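Local coordinates for adhesion G-protein coupled receptor G6 (Danio rerio, PDB 6V55) that is an adhesion G protein-coupled receptor, probably acting in cell adhesion and myelination, with a calcium-binding extracellular region of several domains, at residues Y476-A481 / A517-V522; T508-T511 / E515-M518. All coordinates share one frame; numbering follows the deposited sequence.

Contact 1: Y476-A481 / A517-V522. With NAG (2-acetamido-2-deoxy-beta-D-glucopyranose), chain N; NAG (2-acetamido-2-deoxy-beta-D-glucopyranose), chain K.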
loop_
_atom_site.group_PDB
_atom_site.type_symbol
_atom_site.label_atom_id
_atom_site.label_comp_id
_atom_site.label_asym_id
_atom_site.label_seq_id
_atom_site.Cartn_x
_atom_site.Cartn_y
_atom_site.Cartn_z
ATOM N N TYR A 476 -2.689 -23.100 -4.523
ATOM C CA TYR A 476 -3.143 -23.671 -3.265
ATOM C C TYR A 476 -2.498 -23.028 -2.045
ATOM O O TYR A 476 -3.058 -23.145 -0.945
ATOM C CB TYR A 476 -2.923 -25.186 -3.293
ATOM C CG TYR A 476 -3.741 -25.801 -4.403
ATOM C CD1 TYR A 476 -5.125 -25.576 -4.475
ATOM C CD2 TYR A 476 -3.152 -26.580 -5.390
ATOM C CE1 TYR A 476 -5.903 -26.125 -5.503
ATOM C CE2 TYR A 476 -3.921 -27.131 -6.411
ATOM C CZ TYR A 476 -5.291 -26.898 -6.461
ATOM O OH TYR A 476 -6.039 -27.452 -7.478
ATOM N N LYS A 477 -1.346 -22.366 -2.232
ATOM C CA LYS A 477 -0.597 -21.601 -1.215
ATOM C C LYS A 477 -0.150 -22.434 -0.012
ATOM O O LYS A 477 0.125 -21.865 1.051
ATOM C CB LYS A 477 -1.362 -20.378 -0.696
ATOM C CG LYS A 477 -1.975 -19.458 -1.714
ATOM C CD LYS A 477 -2.894 -18.472 -0.973
ATOM C CE LYS A 477 -2.199 -17.201 -0.538
ATOM N NZ LYS A 477 -3.090 -16.010 -0.665
ATOM N N ASP A 478 -0.056 -23.766 -0.162
ATOM C CA ASP A 478 0.364 -24.610 0.955
ATOM C C ASP A 478 1.840 -24.420 1.243
ATOM O O ASP A 478 2.249 -24.414 2.408
ATOM C CB ASP A 478 0.093 -26.093 0.678
ATOM C CG ASP A 478 -1.259 -26.351 0.004
ATOM O OD1 ASP A 478 -1.258 -27.033 -1.049
ATOM O OD2 ASP A 478 -2.319 -25.918 0.529
ATOM N N ARG A 479 2.654 -24.276 0.192
ATOM C CA ARG A 479 4.092 -24.034 0.289
ATOM C C ARG A 479 4.454 -22.792 -0.532
ATOM O O ARG A 479 3.590 -22.156 -1.149
ATOM C CB ARG A 479 4.912 -25.266 -0.145
ATOM C CG ARG A 479 4.366 -26.620 0.325
ATOM C CD ARG A 479 5.335 -27.768 0.088
ATOM N NE ARG A 479 6.330 -27.920 1.155
ATOM C CZ ARG A 479 7.192 -28.936 1.233
ATOM N NH1 ARG A 479 7.190 -29.892 0.304
ATOM N NH2 ARG A 479 8.063 -28.998 2.236
ATOM N N ASN A 480 5.742 -22.431 -0.507
ATOM C CA ASN A 480 6.271 -21.229 -1.139
ATOM C C ASN A 480 7.107 -21.537 -2.376
ATOM O O ASN A 480 7.655 -22.633 -2.542
ATOM C CB ASN A 480 7.191 -20.444 -0.206
ATOM C CG ASN A 480 6.577 -20.119 1.115
ATOM O OD1 ASN A 480 5.379 -19.870 1.219
ATOM N ND2 ASN A 480 7.430 -20.103 2.155
ATOM N N ALA A 481 7.250 -20.519 -3.219
ATOM C CA ALA A 481 8.292 -20.439 -4.230
ATOM C C ALA A 481 9.269 -19.361 -3.798
ATOM O O ALA A 481 8.952 -18.544 -2.933
ATOM C CB ALA A 481 7.714 -20.104 -5.607
ATOM N N ALA A 517 -10.480 -32.235 0.101
ATOM C CA ALA A 517 -11.485 -31.786 -0.871
ATOM C C ALA A 517 -12.060 -30.418 -0.520
ATOM O O ALA A 517 -12.292 -29.590 -1.414
ATOM C CB ALA A 517 -12.635 -32.781 -0.976
ATOM N N MET A 518 -12.297 -30.172 0.773
ATOM C CA MET A 518 -12.776 -28.867 1.215
ATOM C C MET A 518 -11.738 -27.777 0.989
ATOM O O MET A 518 -12.101 -26.649 0.646
ATOM C CB MET A 518 -13.169 -28.935 2.691
ATOM C CG MET A 518 -14.206 -27.901 3.130
ATOM S SD MET A 518 -15.473 -27.635 1.880
ATOM C CE MET A 518 -16.185 -26.084 2.329
ATOM N N ASP A 519 -10.447 -28.112 1.117
ATOM C CA ASP A 519 -9.394 -27.119 0.937
ATOM C C ASP A 519 -9.186 -26.780 -0.536
ATOM O O ASP A 519 -9.022 -25.601 -0.877
ATOM C CB ASP A 519 -8.094 -27.618 1.564
ATOM C CG ASP A 519 -7.091 -26.495 1.811
ATOM O OD1 ASP A 519 -7.325 -25.688 2.754
ATOM O OD2 ASP A 519 -6.077 -26.429 1.057
ATOM N N VAL A 520 -9.194 -27.808 -1.404
ATOM C CA VAL A 520 -9.052 -27.636 -2.852
ATOM C C VAL A 520 -10.205 -26.804 -3.417
ATOM O O VAL A 520 -9.986 -25.853 -4.179
ATOM C CB VAL A 520 -8.980 -29.013 -3.535
ATOM C CG1 VAL A 520 -9.141 -28.912 -5.046
ATOM C CG2 VAL A 520 -7.716 -29.682 -3.217
ATOM N N ALA A 521 -11.446 -27.128 -3.008
ATOM C CA ALA A 521 -12.628 -26.462 -3.545
ATOM C C ALA A 521 -12.688 -24.997 -3.141
ATOM O O ALA A 521 -13.085 -24.161 -3.956
ATOM C CB ALA A 521 -13.886 -27.182 -3.086
ATOM N N VAL A 522 -12.249 -24.678 -1.915
ATOM C CA VAL A 522 -12.209 -23.301 -1.427
ATOM C C VAL A 522 -11.194 -22.477 -2.225
ATOM O O VAL A 522 -11.501 -21.357 -2.660
ATOM C CB VAL A 522 -11.915 -23.306 0.090
ATOM C CG1 VAL A 522 -11.306 -22.049 0.557
ATOM C CG2 VAL A 522 -13.182 -23.513 0.877
HETATM C C1 NAG N . 7.194 -19.813 3.555
HETATM C C2 NAG N . 7.680 -20.957 4.467
HETATM C C3 NAG N . 7.555 -20.561 5.952
HETATM C C4 NAG N . 8.198 -19.205 6.251
HETATM C C5 NAG N . 7.733 -18.121 5.271
HETATM C C6 NAG N . 8.524 -16.837 5.415
HETATM C C7 NAG N . 7.340 -23.105 3.310
HETATM C C8 NAG N . 6.462 -24.316 3.181
HETATM N N2 NAG N . 6.946 -22.188 4.203
HETATM O O3 NAG N . 8.188 -21.557 6.752
HETATM O O4 NAG N . 7.891 -18.793 7.583
HETATM O O5 NAG N . 7.896 -18.565 3.910
HETATM O O6 NAG N . 8.259 -15.900 4.379
HETATM O O7 NAG N . 8.353 -22.956 2.621
HETATM C C1 NAG K . 10.940 -26.739 -0.105
HETATM C C2 NAG K . 11.601 -25.421 0.345
HETATM C C3 NAG K . 12.907 -25.695 1.122
HETATM C C4 NAG K . 12.663 -26.669 2.275
HETATM C C5 NAG K . 12.009 -27.956 1.747
HETATM C C6 NAG K . 11.670 -28.961 2.833
HETATM C C7 NAG K . 11.275 -23.332 -0.890
HETATM C C8 NAG K . 11.585 -22.557 -2.133
HETATM N N2 NAG K . 11.835 -24.546 -0.795
HETATM O O3 NAG K . 13.430 -24.475 1.645
HETATM O O4 NAG K . 13.875 -26.954 2.971
HETATM O O5 NAG K . 10.784 -27.638 1.053
HETATM O O6 NAG K . 10.397 -28.739 3.430
HETATM O O7 NAG K . 10.557 -22.873 0.002
#
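Asp478 has its CG anti to the carbonyl carbon (chi1 -41°), whereas Asp519 has its CG anti to the backbone N (chi1 -162°), and these two torsions bring the carboxylates of a loop and a helix near each other. The two side chains run antiparallel past one another, their carboxylate planes 38° apart, and OD2 of Asp478 lies 3.8 Å from OD2 of Asp519. Beside them is an apolar touch. The Tyr476 ring meets Val520 obliquely at its hydroxyl end, with CE1 of Tyr476 4.3 Å from CG1 of Val520 and OH of Tyr476 4.2 Å from the same methyl. The hydroxyl itself is used by Ile507, whose backbone O it hydrogen-bonds, so the methyl of Val520 meets the ring close to the end that this bond holds. Leu547 of helix 534-550 covers Val520 further.

Residues 476-481 lead into strand 480-488 of the disulfide-bonded hormone-receptor-type domain, while helix 517-527 opens the helical part of the GAIN domain; the contact thus lies where the two domains meet. Lys477, between the two touching residues, turns to the calcium-binding CUB domain and forms salt bridges with Glu53 and Asp98. On the strand side, Asn480 carries a glycan through the covalent bond from ND2 to C1 of NAG (chain N), 1.4 Å long. Arg479 reaches along a second sugar, its NH2 2.6 Å from O6 of NAG (chain K), with the ring oxygen O5 of that sugar over one guanidinium face.

With no hydrogen bond between the loop and the helix, cohesion rests on the Tyr476-Val520 packing, and the two facing carboxylates probably repel each other unless solvent, counterions or a raised proton affinity offsets their charge.

Contact 2: T508-T511 / E515-M518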
loop_
_atom_site.group_PDB
_atom_site.type_symbol
_atom_site.label_atom_id
_atom_site.label_comp_id
_atom_site.label_asym_id
_atom_site.label_seq_id
_atom_site.Cartn_x
_atom_site.Cartn_y
_atom_site.Cartn_z
ATOM N N THR A 508 -3.877 -28.572 -11.827
ATOM C CA THR A 508 -4.234 -29.946 -12.157
ATOM C C THR A 508 -3.475 -30.981 -11.340
ATOM O O THR A 508 -3.948 -32.114 -11.219
ATOM C CB THR A 508 -3.966 -30.230 -13.632
ATOM O OG1 THR A 508 -2.586 -30.582 -13.793
ATOM C CG2 THR A 508 -4.244 -29.013 -14.458
ATOM N N SER A 509 -2.308 -30.635 -10.798
ATOM C CA SER A 509 -1.418 -31.688 -10.336
ATOM C C SER A 509 -1.706 -32.136 -8.912
ATOM O O SER A 509 -1.115 -33.124 -8.458
ATOM C CB SER A 509 0.035 -31.238 -10.459
ATOM O OG SER A 509 0.356 -30.348 -9.414
ATOM N N ILE A 510 -2.590 -31.456 -8.206
ATOM C CA ILE A 510 -2.976 -31.909 -6.875
ATOM C C ILE A 510 -3.877 -33.132 -7.015
ATOM O O ILE A 510 -4.543 -33.344 -8.038
ATOM C CB ILE A 510 -3.632 -30.763 -6.070
ATOM C CG1 ILE A 510 -3.425 -30.959 -4.573
ATOM C CG2 ILE A 510 -5.126 -30.587 -6.378
ATOM C CD1 ILE A 510 -3.928 -29.785 -3.738
ATOM N N THR A 511 -3.830 -33.996 -6.015
ATOM C CA THR A 511 -4.588 -35.236 -6.016
ATOM C C THR A 511 -5.596 -35.147 -4.880
ATOM O O THR A 511 -5.212 -34.988 -3.716
ATOM C CB THR A 511 -3.655 -36.437 -5.867
ATOM O OG1 THR A 511 -2.679 -36.150 -4.853
ATOM C CG2 THR A 511 -2.931 -36.702 -7.189
ATOM N N GLU A 515 -10.026 -35.783 2.578
ATOM C CA GLU A 515 -9.531 -34.870 3.601
ATOM C C GLU A 515 -9.094 -33.523 3.048
ATOM O O GLU A 515 -9.204 -32.515 3.759
ATOM C CB GLU A 515 -8.387 -35.527 4.377
ATOM C CG GLU A 515 -8.886 -36.289 5.612
ATOM C CD GLU A 515 -9.626 -37.582 5.261
ATOM O OE1 GLU A 515 -9.161 -38.291 4.327
ATOM O OE2 GLU A 515 -10.660 -37.884 5.918
ATOM N N ASN A 516 -8.643 -33.461 1.794
ATOM C CA ASN A 516 -8.254 -32.184 1.216
ATOM C C ASN A 516 -9.294 -31.596 0.258
ATOM O O ASN A 516 -9.021 -30.538 -0.318
ATOM C CB ASN A 516 -6.873 -32.305 0.552
ATOM C CG ASN A 516 -6.920 -32.857 -0.854
ATOM O OD1 ASN A 516 -7.640 -33.803 -1.136
ATOM N ND2 ASN A 516 -6.101 -32.293 -1.739
ATOM N N ALA A 517 -10.480 -32.235 0.101
ATOM C CA ALA A 517 -11.485 -31.786 -0.871
ATOM C C ALA A 517 -12.060 -30.418 -0.520
ATOM O O ALA A 517 -12.292 -29.590 -1.414
ATOM C CB ALA A 517 -12.635 -32.781 -0.976
ATOM N N MET A 518 -12.297 -30.172 0.773
ATOM C CA MET A 518 -12.776 -28.867 1.215
ATOM C C MET A 518 -11.738 -27.777 0.989
ATOM O O MET A 518 -12.101 -26.649 0.646
ATOM C CB MET A 518 -13.169 -28.935 2.691
ATOM C CG MET A 518 -14.206 -27.901 3.130
ATOM S SD MET A 518 -15.473 -27.635 1.880
ATOM C CE MET A 518 -16.185 -26.084 2.329
#
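In the turn that leads into helix 517-527, the first helix of the GAIN domain's helical part, the amide of Asn516 reaches back to the linker at Ile510 and Thr511. ND2 of Asn516 donates a weak hydrogen bond to O of Thr511, 3.5 Å away, and the angle at the hydrogen, 132°, shows how bent it is. The backbones stay well apart, the CA atoms of Thr511 and Asn516 being 8.7 Å from each other, so the asparagine side chain does the bridging. Its CG lies between the backbone N and the carbonyl carbon (chi1 83°), a torsion that turns the amide back toward the preceding residues, where two backbone partners lie. The second is Ser513, whose N is hydrogen-bonded to OD1; this bond tells the two ends of the amide apart and directs ND2 toward the linker.

Thr511 offers its carbonyl O, while its CB points away from the helix. Ile510, by contrast, points its CB toward Asn516 and extends its chain so that CD1 lies 3.9 Å from ND2 of Asn516, an apolar neighbour beside a polar group. The linker has a further tie on the GAIN side: the backbone O atoms of Thr508 and Ile510 both accept hydrogen bonds from NZ of Lys543 on helix 534-550.

An alanine in place of Asn516 removes the amide that bonds N of Ser513 and, weakly, O of Thr511, and the turn is likely to be less well held against the linker.

Within the amide, OD1 of Asn516 is only slightly farther from the threonine carbonyl than ND2 is, at 3.7 Å from O of Thr511.

The two contacts lie 8 Å apart, centre to centre, and both end on helix 517-527, sharing Ala517 and Met518. Along the chain, 476-481 comes first, then the linker 508-511, and last the turn and helix of 515-522; the linker thus carries the chain from the hormone-receptor-type domain into the GAIN domain. Ile510 joins the two sites: its CG2 packs 3.4 Å from OH of Tyr476, and its CD1 lies 3.8 Å from CG2 of Val520. Contact 1 spans the domain boundary through space and contact 2 follows it along the chain, so both place the start of helix 517-527 against the end of the preceding domain.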